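Local coordinates for protein Co-type Nitrile Hydratase beta subunit (Pseudomonas putida, PDB 3QYH) that pairs with an alpha subunit to form a cobalt-type nitrile hydratase, an enzyme that hydrates nitriles to the corresponding amides, at residues B[78-82]-B[83-87]. Numbering follows the deposited sequence.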
ATOM      1  N   ASN B  78      -5.329  14.102  15.564  1.00 15.84           N
ATOM      2  CA  ASN B  78      -6.385  13.470  16.330  1.00 15.60           C
ATOM      3  C   ASN B  78      -5.927  12.252  17.106  1.00 18.48           C
ATOM      4  O   ASN B  78      -6.178  12.161  18.310  1.00 18.44           O
ATOM      5  CB  ASN B  78      -7.569  13.137  15.427  1.00 16.95           C
ATOM      6  CG  ASN B  78      -8.335  14.380  15.015  1.00 22.36           C
ATOM      7  OD1 ASN B  78      -9.149  14.895  15.774  1.00 24.21           O
ATOM      8  ND2 ASN B  78      -8.054  14.888  13.823  1.00 19.57           N
ATOM      9  N   LEU B  79      -5.239  11.329  16.442  1.00 12.60           N
ATOM     10  CA  LEU B  79      -4.753  10.127  17.123  1.00 13.46           C
ATOM     11  C   LEU B  79      -3.735  10.498  18.231  1.00 20.67           C
ATOM     12  O   LEU B  79      -3.687   9.863  19.297  1.00 16.56           O
ATOM     13  CB  LEU B  79      -4.157   9.135  16.117  1.00 13.53           C
ATOM     14  CG  LEU B  79      -3.687   7.791  16.646  1.00 16.99           C
ATOM     15  CD1 LEU B  79      -4.849   7.100  17.349  1.00 16.79           C
ATOM     16  CD2 LEU B  79      -3.183   6.919  15.479  1.00 14.20           C
ATOM     17  N   LEU B  80      -2.946  11.542  18.006  1.00 14.45           N
ATOM     18  CA  LEU B  80      -1.973  11.919  19.034  1.00 19.59           C
ATOM     19  C   LEU B  80      -2.697  12.440  20.274  1.00 19.86           C
ATOM     20  O   LEU B  80      -2.193  12.347  21.388  1.00 17.86           O
ATOM     21  CB  LEU B  80      -0.975  12.961  18.527  1.00 15.32           C
ATOM     22  CG  LEU B  80       0.125  12.419  17.584  1.00 18.31           C
ATOM     23  CD1 LEU B  80       1.035  13.538  17.123  1.00 17.68           C
ATOM     24  CD2 LEU B  80       0.939  11.345  18.287  1.00 18.93           C
ATOM     25  N   VAL B  81      -3.874  13.018  20.072  1.00 19.81           N
ATOM     26  CA  VAL B  81      -4.658  13.473  21.202  1.00 18.52           C
ATOM     27  C   VAL B  81      -5.296  12.278  21.901  1.00 22.48           C
ATOM     28  O   VAL B  81      -5.246  12.174  23.127  1.00 18.45           O
ATOM     29  CB  VAL B  81      -5.689  14.524  20.796  1.00 20.51           C
ATOM     30  CG1 VAL B  81      -6.605  14.840  21.967  1.00 24.62           C
ATOM     31  CG2 VAL B  81      -4.975  15.786  20.335  1.00 19.86           C
ATOM     32  N   GLU B  82      -5.844  11.351  21.125  1.00 22.13           N
ATOM     33  CA  GLU B  82      -6.443  10.140  21.692  1.00 21.73           C
ATOM     34  C   GLU B  82      -5.433   9.329  22.493  1.00 23.34           C
ATOM     35  O   GLU B  82      -5.790   8.701  23.498  1.00 22.21           O
ATOM     36  CB  GLU B  82      -7.051   9.254  20.598  1.00 21.18           C
ATOM     37  CG  GLU B  82      -8.255   9.876  19.903  1.00 20.04           C
ATOM     38  CD  GLU B  82      -8.641   9.145  18.609  1.00 31.01           C
ATOM     39  OE1 GLU B  82      -7.941   8.184  18.219  1.00 30.41           O
ATOM     40  OE2 GLU B  82      -9.644   9.546  17.984  1.00 32.53           O
ATOM     41  N   LYS B  83      -4.181   9.334  22.055  1.00 20.75           N
ATOM     42  CA  LYS B  83      -3.151   8.527  22.714  1.00 21.24           C
ATOM     43  C   LYS B  83      -2.567   9.274  23.917  1.00 22.64           C
ATOM     44  O   LYS B  83      -1.741   8.745  24.629  1.00 25.58           O
ATOM     45  CB  LYS B  83      -2.019   8.166  21.753  1.00 23.42           C
ATOM     46  CG  LYS B  83      -2.419   7.323  20.546  1.00 22.62           C
ATOM     47  CD  LYS B  83      -2.894   5.928  20.935  1.00 26.14           C
ATOM     48  CE  LYS B  83      -1.746   5.001  21.212  1.00 24.73           C
ATOM     49  NZ  LYS B  83      -2.247   3.679  21.676  1.00 24.03           N
ATOM     50  N   GLY B  84      -2.972  10.517  24.120  1.00 19.77           N
ATOM     51  CA  GLY B  84      -2.472  11.282  25.248  1.00 23.74           C
ATOM     52  C   GLY B  84      -1.103  11.902  25.030  1.00 27.65           C
ATOM     53  O   GLY B  84      -0.481  12.399  25.963  1.00 25.34           O
ATOM     54  N   VAL B  85      -0.629  11.887  23.793  1.00 21.55           N
ATOM     55  CA  VAL B  85       0.675  12.458  23.478  1.00 24.72           C
ATOM     56  C   VAL B  85       0.602  13.986  23.379  1.00 23.01           C
ATOM     57  O   VAL B  85       1.520  14.686  23.784  1.00 24.48           O
ATOM     58  CB  VAL B  85       1.229  11.859  22.175  1.00 20.97           C
ATOM     59  CG1 VAL B  85       2.556  12.534  21.802  1.00 23.74           C
ATOM     60  CG2 VAL B  85       1.398  10.356  22.340  1.00 22.61           C
ATOM     61  N   LEU B  86      -0.490  14.508  22.833  1.00 18.37           N
ATOM     62  CA  LEU B  86      -0.721  15.950  22.754  1.00 23.02           C
ATOM     63  C   LEU B  86      -2.093  16.229  23.366  1.00 22.78           C
ATOM     64  O   LEU B  86      -2.902  15.325  23.456  1.00 21.30           O
ATOM     65  CB  LEU B  86      -0.759  16.423  21.287  1.00 24.80           C
ATOM     66  CG  LEU B  86       0.452  16.200  20.380  1.00 26.39           C
ATOM     67  CD1 LEU B  86       0.172  16.753  18.956  1.00 18.58           C
ATOM     68  CD2 LEU B  86       1.656  16.879  20.992  1.00 19.85           C
ATOM     69  N   THR B  87      -2.367  17.475  23.755  1.00 25.93           N
ATOM     70  CA  THR B  87      -3.716  17.833  24.207  1.00 25.75           C
ATOM     71  C   THR B  87      -4.431  18.533  23.087  1.00 23.51           C
ATOM     72  O   THR B  87      -3.797  19.032  22.164  1.00 18.53           O
ATOM     73  CB  THR B  87      -3.723  18.803  25.424  1.00 23.65           C
ATOM     74  OG1 THR B  87      -3.293  20.108  25.016  1.00 25.86           O
ATOM     75  CG2 THR B  87      -2.833  18.304  26.536  1.00 21.63           C
TER
HETATM   76  O   HOH W   1      -4.710  14.327  24.992  1.00 31.46           O
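L80 and V81, in the last turn of helix 68-82, present carbonyl oxygens to amides of the loop that folds back from G84 to L86. L80 O is gripped twice: V85 N lies 2.9 Å away, nearly in line with the C=O bond, while L86 N approaches at 3.1 Å from above the carbonyl plane, with the straighter N-H of the two (164°). Next along, V81 O accepts from G84 N at 3.0 Å, again from above its plane, and also from a water. The same water donates to L86 O, 2.6 Å away, and thus ties the helix end to the loop that turns back. Beside this bridge, V81 CA directs its hydrogen almost straight at L86 O (3.4 Å), a CA-H...O contact. One regular helical bond, from K83 N to L79 O (2.9 Å), precedes the turn.

Apolar side chains pack beside the turn. L80 divides its branches: CD2 meets CB of V85 on one side, whereas CD1 touches CD1 of L86 at 3.8 Å. N45 and F46 also lie against L80, and L80 and V85 each also pack on an apolar side chain of another protein chain. K83 runs alongside L79, its CG against CD1, before bends at chi2 and chi3 carry the ammonium to a salt bridge with E50; E82 is likewise paired outward, with R57. G84 adopts a positive phi (81°), turning the chain out of the helix, and the chain then reaches T87, N-cap of helix 88-93. That positive phi, with the 6→1 bond from V85 N to L80 O and the 5→2 bond from G84 N to V81 O, defines a Schellman motif, supplemented by the bond from L86 N to L80 O and here joining two helices of the beta subunit's N-terminal region.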